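Local coordinates for uncharacterized protein (Sulfolobus tokodaii, PDB 2PD2) that is of unknown function but belongs to the DsrE/DsrF-like family, whose better-studied members act in sulfur chemistry, and is seen as a trimer, at residues A[3-8]-A[18-23]; A[34-37]-A[42-45]; A[55-58]-A[63-66]; A[87-90]-A[96-99]. One frame throughout, in Å; residues are numbered along the deposited sequence.

Interaction 1 (A[3-8]-A[18-23])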
# COMPACT_ATOMS: atom_id res chain seq x y z
N VAL A 3 8.09 1.34 13.14
CA VAL A 3 7.35 1.44 11.88
C VAL A 3 8.27 1.21 10.68
O VAL A 3 9.31 1.86 10.56
CB VAL A 3 6.71 2.84 11.72
CG1 VAL A 3 5.84 2.87 10.47
CG2 VAL A 3 5.89 3.20 12.96
N VAL A 4 7.90 0.28 9.81
CA VAL A 4 8.67 0.04 8.61
C VAL A 4 7.85 0.68 7.49
O VAL A 4 6.71 0.28 7.22
CB VAL A 4 8.93 -1.48 8.37
CG1 VAL A 4 7.62 -2.23 8.22
CG2 VAL A 4 9.81 -1.67 7.14
N VAL A 5 8.42 1.71 6.88
CA VAL A 5 7.76 2.45 5.81
C VAL A 5 8.23 2.03 4.42
O VAL A 5 9.43 1.92 4.16
CB VAL A 5 8.04 3.96 5.94
CG1 VAL A 5 7.35 4.72 4.81
CG2 VAL A 5 7.57 4.46 7.31
N GLN A 6 7.28 1.81 3.52
CA GLN A 6 7.61 1.42 2.15
C GLN A 6 7.31 2.55 1.16
O GLN A 6 6.28 3.20 1.26
CB GLN A 6 6.80 0.19 1.74
CG GLN A 6 6.82 -0.09 0.23
CD GLN A 6 5.68 -0.99 -0.21
OE1 GLN A 6 4.55 -0.85 0.28
NE2 GLN A 6 5.96 -1.90 -1.13
N ILE A 7 8.22 2.77 0.23
CA ILE A 7 8.03 3.76 -0.83
C ILE A 7 8.51 3.08 -2.10
O ILE A 7 9.66 2.65 -2.17
CB ILE A 7 8.86 5.04 -0.61
CG1 ILE A 7 8.55 5.66 0.76
CG2 ILE A 7 8.53 6.06 -1.69
CD1 ILE A 7 9.32 6.94 1.05
N LYS A 8 7.64 2.96 -3.10
CA LYS A 8 8.01 2.28 -4.34
C LYS A 8 7.87 3.09 -5.62
O LYS A 8 8.51 2.78 -6.63
CB LYS A 8 7.19 0.99 -4.48
CG LYS A 8 5.68 1.21 -4.39
CD LYS A 8 4.90 -0.09 -4.67
CE LYS A 8 3.40 0.06 -4.40
NZ LYS A 8 3.05 0.04 -2.93
N ARG A 18 7.17 13.68 2.85
CA ARG A 18 6.48 14.61 3.74
C ARG A 18 5.65 13.81 4.73
O ARG A 18 5.51 14.18 5.89
CB ARG A 18 5.58 15.57 2.97
CG ARG A 18 4.74 16.45 3.91
CD ARG A 18 3.98 17.57 3.21
NE ARG A 18 3.11 17.09 2.14
CZ ARG A 18 3.49 16.95 0.88
NH1 ARG A 18 4.73 17.26 0.52
NH2 ARG A 18 2.63 16.50 -0.03
N SER A 19 5.09 12.69 4.27
CA SER A 19 4.28 11.84 5.14
C SER A 19 5.15 11.23 6.24
O SER A 19 4.71 11.08 7.37
CB SER A 19 3.60 10.74 4.32
OG SER A 19 2.54 11.27 3.55
N VAL A 20 6.39 10.87 5.90
CA VAL A 20 7.29 10.32 6.91
C VAL A 20 7.60 11.40 7.94
O VAL A 20 7.66 11.14 9.14
CB VAL A 20 8.60 9.81 6.27
CG1 VAL A 20 9.58 9.39 7.37
CG2 VAL A 20 8.30 8.61 5.37
N ILE A 21 7.79 12.63 7.47
CA ILE A 21 8.05 13.74 8.39
C ILE A 21 6.83 13.88 9.31
O ILE A 21 6.97 14.09 10.51
CB ILE A 21 8.27 15.06 7.61
CG1 ILE A 21 9.62 15.01 6.88
CG2 ILE A 21 8.23 16.25 8.56
CD1 ILE A 21 9.87 16.21 5.98
N ASN A 22 5.63 13.75 8.74
CA ASN A 22 4.41 13.84 9.52
C ASN A 22 4.37 12.74 10.58
O ASN A 22 3.98 12.98 11.72
CB ASN A 22 3.16 13.75 8.62
CG ASN A 22 2.93 15.03 7.81
OD1 ASN A 22 3.46 16.09 8.14
ND2 ASN A 22 2.14 14.92 6.74
N LEU A 23 4.76 11.53 10.20
CA LEU A 23 4.78 10.40 11.12
C LEU A 23 5.70 10.73 12.30
O LEU A 23 5.31 10.63 13.46
CB LEU A 23 5.31 9.14 10.42
CG LEU A 23 5.43 7.88 11.29
CD1 LEU A 23 4.05 7.50 11.81
CD2 LEU A 23 6.02 6.74 10.48
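Val3 and Val5 of the strand pack against Val20 and Leu23 of the helix in a buried, purely apolar contact inside the first beta-alpha-beta unit of the fold, made of strand 2-7, helix 13-26 and strand 31-36. The chain turns back between the first two elements, so strand 3-7 and helix 18-23 run nearly antiparallel, at 167°, with their axes 10.7 Å apart at closest approach. Alternate strand residues face the helix, which is why Val3 and Val5 take part while Val4 points to the opposite side of the sheet, where it meets helix 91-100. On the helix, a spacing of three brings Val20 and Leu23 to the same flank. Beta-branched valines suit the extended strand and give short, stiff side chains; the longer leucine bridges the gap where the helix stands farther off, Val3 and Leu23 having CA atoms 9.4 Å apart against 8.0 Å for the CA atoms of Val5 and Val20. Leu23 holds CG opposite its backbone N (chi1 178°) and meets Val3 tip to tip, CD2 of Leu23 resting 3.9 Å from Val3 CG1. Leu108 and Ile32 line the same apolar layer, and Val92 of the second subunit packs on Leu23. Val5 and Val20 meet at a slant, CG1 of Val5 lying 4.0 Å from CG2 of Val20. The other methyl of Val5, CG2, is 4.2 Å from Leu23 CD2.

Interaction 2 (A[34-37]-A[42-45]); sequences VVLH and KALL
Leu36 lays its branched end against Leu44 and Ala43, one side chain of the strand covering two neighbours on a turn of 3-10 helix. Its CD2 does most of the touching, at 4.0 Å from CD2 of Leu44 and 4.2 Å from CB of Ala43. CD1 of Leu36 adds a second approach, 4.2 Å from the same Leu44 CD2, so that this one methyl of Leu44 sits against both prongs of the fork. The two leucines come together at a slant rather than end to end. Leu36 leaves the strand on the side of residues 42-45, and with CG beside the backbone N and opposite the carbonyl carbon (chi1 -61°) its CD2 lies against Leu44 and Ala43. In Leu44 the extended stem ends in CD1, and it is the other branch, CD2, that faces Leu36. Leucine suits both places, since its two methyls at the end of a flexible stem can reach across to a segment whose nearest CA, that of Ala43, is 8.3 Å from the CA of Leu36. Ala43, with only CB to offer, meets CD2 of Leu36 with that one methyl. The turn has its own backbone bond, Leu45 N to Lys42 O at 3.2 Å, and Ser48 OG hydrogen-bonds Ala43 O. The contact thus seats the loop that follows strand 31-36 against the end of that strand. Ile64 of the adjoining strand 63-67 touches both leucines, whereas Val35, and His37 just beyond the strand end, point away from this contact and meet helix 91-100.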
# COMPACT_ATOMS: atom_id res chain seq x y z
N VAL A 34 12.78 3.42 6.67
CA VAL A 34 12.15 3.64 5.38
C VAL A 34 12.85 2.82 4.32
O VAL A 34 14.06 2.97 4.10
CB VAL A 34 12.19 5.12 4.98
CG1 VAL A 34 11.41 5.31 3.68
CG2 VAL A 34 11.62 5.99 6.09
N VAL A 35 12.09 1.96 3.65
CA VAL A 35 12.63 1.10 2.60
C VAL A 35 12.16 1.57 1.22
O VAL A 35 10.96 1.56 0.92
CB VAL A 35 12.16 -0.36 2.79
CG1 VAL A 35 12.65 -1.22 1.62
CG2 VAL A 35 12.66 -0.90 4.12
N LEU A 36 13.11 1.99 0.38
CA LEU A 36 12.75 2.42 -0.97
C LEU A 36 13.13 1.36 -2.00
O LEU A 36 14.26 0.87 -2.02
CB LEU A 36 13.43 3.75 -1.31
CG LEU A 36 13.07 4.95 -0.42
CD1 LEU A 36 13.93 4.92 0.85
CD2 LEU A 36 13.32 6.24 -1.16
N HIS A 37 12.16 0.98 -2.83
CA HIS A 37 12.41 -0.01 -3.87
C HIS A 37 11.70 0.36 -5.17
O HIS A 37 11.03 1.40 -5.26
CB HIS A 37 12.05 -1.43 -3.41
CG HIS A 37 10.60 -1.66 -3.13
ND1 HIS A 37 9.85 -2.57 -3.84
CD2 HIS A 37 9.77 -1.15 -2.19
CE1 HIS A 37 8.62 -2.62 -3.34
NE2 HIS A 37 8.55 -1.76 -2.34
N LYS A 42 15.56 5.76 -7.05
CA LYS A 42 16.22 6.91 -7.66
C LYS A 42 16.28 8.12 -6.74
O LYS A 42 17.12 9.00 -6.92
CB LYS A 42 15.53 7.27 -8.98
CG LYS A 42 15.70 6.22 -10.06
CD LYS A 42 15.06 6.64 -11.37
CE LYS A 42 13.54 6.70 -11.27
NZ LYS A 42 12.94 7.16 -12.56
N ALA A 43 15.40 8.16 -5.75
CA ALA A 43 15.39 9.27 -4.82
C ALA A 43 16.63 9.27 -3.93
O ALA A 43 16.92 10.27 -3.28
CB ALA A 43 14.12 9.25 -3.96
N LEU A 44 17.35 8.15 -3.89
CA LEU A 44 18.55 8.07 -3.05
C LEU A 44 19.83 8.45 -3.79
O LEU A 44 20.93 8.28 -3.27
CB LEU A 44 18.70 6.67 -2.44
CG LEU A 44 17.52 6.17 -1.61
CD1 LEU A 44 17.84 4.81 -1.02
CD2 LEU A 44 17.20 7.17 -0.51
N LEU A 45 19.70 8.94 -5.02
CA LEU A 45 20.86 9.35 -5.79
C LEU A 45 21.45 10.63 -5.21
O LEU A 45 20.73 11.45 -4.63
CB LEU A 45 20.47 9.56 -7.26
CG LEU A 45 20.29 8.27 -8.05
CD1 LEU A 45 19.62 8.54 -9.38
CD2 LEU A 45 21.65 7.63 -8.26

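Interaction 3 (A[55-58]-A[63-66]); sequences EDLI and LIVG
Ile64 of the strand receives Ile58 and Leu57 from successive positions of the helix; all three are aliphatic, with no planar group among them, and both helix residues cross Ile64 at about a right angle. The tighter meeting is stem to stem, CG1 of Ile58 lying 3.7 Å from CG1 of Ile64. At its tip, CD1 of Ile64 lies 4.2 Å from CD1 of Leu57. Ile64 can serve two partners because its chain is bent, with chi1 and chi2 both near -57°, which offers the CG1 methylene to one neighbour and the terminal methyl to the other. Isoleucine also fits the strand, where branching at CB suits extended backbone. The link between helix and strand is short, and the CA atoms of Ile58 and Leu63 are only 6.5 Å apart, so the last part of the helix lies close against the start of the strand. Glu55 and Asp56, on the outer flank, form salt bridges with Arg51 and Lys60, respectively. The contact closes the beta-alpha-beta unit of strand 31-36, helix 51-59 and strand 63-67: Leu57 also leans on the adjacent helix 13-26, and Ile64 on Val34 and Leu36 of strand 31-36.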
# COMPACT_ATOMS: atom_id res chain seq x y z
N GLU A 55 18.41 13.64 3.89
CA GLU A 55 19.47 13.94 4.85
C GLU A 55 18.88 14.41 6.17
O GLU A 55 19.41 14.10 7.24
CB GLU A 55 20.41 15.00 4.27
CG GLU A 55 21.12 14.55 3.01
CD GLU A 55 22.01 15.63 2.42
OE1 GLU A 55 21.53 16.77 2.24
OE2 GLU A 55 23.19 15.34 2.14
N ASP A 56 17.77 15.14 6.10
CA ASP A 56 17.10 15.62 7.31
C ASP A 56 16.51 14.44 8.09
O ASP A 56 16.58 14.40 9.32
CB ASP A 56 16.00 16.61 6.95
CG ASP A 56 15.25 17.12 8.17
OD1 ASP A 56 15.89 17.68 9.09
OD2 ASP A 56 14.01 16.97 8.20
N LEU A 57 15.94 13.47 7.38
CA LEU A 57 15.37 12.29 8.03
C LEU A 57 16.49 11.52 8.73
O LEU A 57 16.31 11.00 9.84
CB LEU A 57 14.68 11.38 7.00
CG LEU A 57 13.46 11.96 6.26
CD1 LEU A 57 12.90 10.92 5.30
CD2 LEU A 57 12.39 12.37 7.26
N ILE A 58 17.64 11.45 8.08
CA ILE A 58 18.79 10.75 8.65
C ILE A 58 19.21 11.46 9.94
O ILE A 58 19.55 10.82 10.94
CB ILE A 58 19.96 10.71 7.65
CG1 ILE A 58 19.60 9.77 6.49
CG2 ILE A 58 21.25 10.25 8.35
CD1 ILE A 58 20.66 9.66 5.41
N LEU A 63 16.16 5.44 9.87
CA LEU A 63 16.95 4.52 9.06
C LEU A 63 16.46 4.52 7.61
O LEU A 63 15.31 4.16 7.34
CB LEU A 63 16.86 3.09 9.63
CG LEU A 63 17.62 1.98 8.89
CD1 LEU A 63 19.11 2.33 8.81
CD2 LEU A 63 17.42 0.65 9.62
N ILE A 64 17.33 4.93 6.69
CA ILE A 64 16.99 4.98 5.27
C ILE A 64 17.61 3.78 4.57
O ILE A 64 18.83 3.63 4.55
CB ILE A 64 17.49 6.28 4.60
CG1 ILE A 64 16.93 7.51 5.34
CG2 ILE A 64 17.07 6.31 3.14
CD1 ILE A 64 15.40 7.55 5.41
N VAL A 65 16.77 2.94 3.97
CA VAL A 65 17.23 1.72 3.31
C VAL A 65 16.87 1.63 1.83
O VAL A 65 15.73 1.87 1.44
CB VAL A 65 16.66 0.48 4.05
CG1 VAL A 65 16.95 -0.79 3.29
CG2 VAL A 65 17.25 0.40 5.45
N GLY A 66 17.85 1.25 1.01
CA GLY A 66 17.62 1.10 -0.41
C GLY A 66 17.68 -0.36 -0.85
O GLY A 66 18.49 -1.13 -0.33

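Interaction 4 (A[87-90]-A[96-99]); sequences IVTS and VRKQ
Thr89 and Arg97 share one carboxylate, that of Asp26 of the third subunit: Thr89 OG1 hydrogen-bonds its OD1, and Arg97 NH2 forms a salt bridge with its OD2. The two residues belong to the last beta-alpha-beta crossover of the parallel sheet, in which helix 91-100 leads from edge strand 86-88 to strand 104-107 at the far edge. Within the chain they only approach each other. NH2 of Arg97 stays 4.2 Å from OG1 of Thr89, beyond hydrogen-bond length, and their common acid is what ties them. Arginine suits the place because the closest CA atoms of the two segments, those of Ser90 and Val96, are 9.9 Å apart, a gap that the long side chain covers. Threonine brings a hydroxyl close to the backbone, and its first torsion (63°) sets OG1 on the side of Arg97. The pair lies near the subunit boundary, and just 64 Å² is buried between the two segments, consistent with a contact completed by another chain. Ser90 is the N-cap of the helix, its OG bound to Gly93 N. The backbone O of Ser90 lies 4.4 Å from Arg97 NH2, too far for a hydrogen bond.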
# COMPACT_ATOMS: atom_id res chain seq x y z
N ILE A 87 21.77 -0.62 2.60
CA ILE A 87 21.22 -1.38 1.49
C ILE A 87 20.87 -2.79 1.94
O ILE A 87 21.57 -3.37 2.77
CB ILE A 87 22.26 -1.49 0.34
CG1 ILE A 87 22.55 -0.10 -0.23
CG2 ILE A 87 21.75 -2.43 -0.73
CD1 ILE A 87 23.75 -0.07 -1.16
N VAL A 88 19.78 -3.33 1.42
CA VAL A 88 19.38 -4.70 1.74
C VAL A 88 19.29 -5.45 0.42
O VAL A 88 19.12 -4.84 -0.63
CB VAL A 88 18.02 -4.77 2.48
CG1 VAL A 88 18.14 -4.11 3.84
CG2 VAL A 88 16.92 -4.11 1.64
N THR A 89 19.43 -6.77 0.48
CA THR A 89 19.39 -7.59 -0.72
C THR A 89 18.06 -7.43 -1.46
O THR A 89 18.03 -7.37 -2.69
CB THR A 89 19.60 -9.09 -0.39
OG1 THR A 89 18.54 -9.56 0.45
CG2 THR A 89 20.93 -9.30 0.33
N SER A 90 16.98 -7.35 -0.69
CA SER A 90 15.64 -7.20 -1.26
C SER A 90 14.82 -6.24 -0.41
O SER A 90 14.70 -6.42 0.81
CB SER A 90 14.95 -8.57 -1.31
OG SER A 90 13.58 -8.46 -1.62
N VAL A 96 8.93 -7.40 4.62
CA VAL A 96 8.27 -8.56 5.20
C VAL A 96 8.95 -8.99 6.50
O VAL A 96 8.27 -9.26 7.50
CB VAL A 96 8.24 -9.74 4.18
CG1 VAL A 96 7.84 -11.03 4.88
CG2 VAL A 96 7.25 -9.41 3.04
N ARG A 97 10.28 -9.06 6.50
CA ARG A 97 11.00 -9.47 7.71
C ARG A 97 10.77 -8.53 8.89
O ARG A 97 10.55 -8.98 10.01
CB ARG A 97 12.50 -9.61 7.43
CG ARG A 97 12.90 -10.94 6.80
CD ARG A 97 14.41 -11.10 6.72
NE ARG A 97 15.00 -10.25 5.69
CZ ARG A 97 15.13 -10.61 4.42
NH1 ARG A 97 14.72 -11.80 4.01
NH2 ARG A 97 15.67 -9.77 3.54
N LYS A 98 10.84 -7.22 8.65
CA LYS A 98 10.62 -6.27 9.74
C LYS A 98 9.22 -6.47 10.31
O LYS A 98 9.04 -6.43 11.53
CB LYS A 98 10.80 -4.82 9.27
CG LYS A 98 12.19 -4.49 8.72
CD LYS A 98 13.33 -4.94 9.64
CE LYS A 98 13.30 -4.27 11.00
NZ LYS A 98 14.45 -4.72 11.85
N GLN A 99 8.24 -6.69 9.45
CA GLN A 99 6.88 -6.91 9.94
C GLN A 99 6.81 -8.15 10.82
O GLN A 99 6.12 -8.16 11.83
CB GLN A 99 5.88 -7.04 8.79
CG GLN A 99 5.52 -5.73 8.11
CD GLN A 99 4.37 -5.91 7.13
OE1 GLN A 99 3.22 -6.08 7.52
NE2 GLN A 99 4.70 -5.88 5.84

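Interactions 1, 2 and 3 are core contacts made wholly of aliphatic side chains, and all rest on one face of the same parallel sheet. Interactions 1 and 3 each pin a helix onto a strand of a beta-alpha-beta unit, and they meet where Leu57 packs on Val20 and Ile21. Interaction 2 instead seats a loop, and joins interaction 3 through Leu44 on Ile64 and through backbone bonds between neighbouring strands. Interaction 4 lies toward the surface, with its helix on the other face. There the chemistry turns polar and depends on the third subunit. It still reaches the others, Val88 N pairing with Gly66 O, and Lys98 packing on Val4.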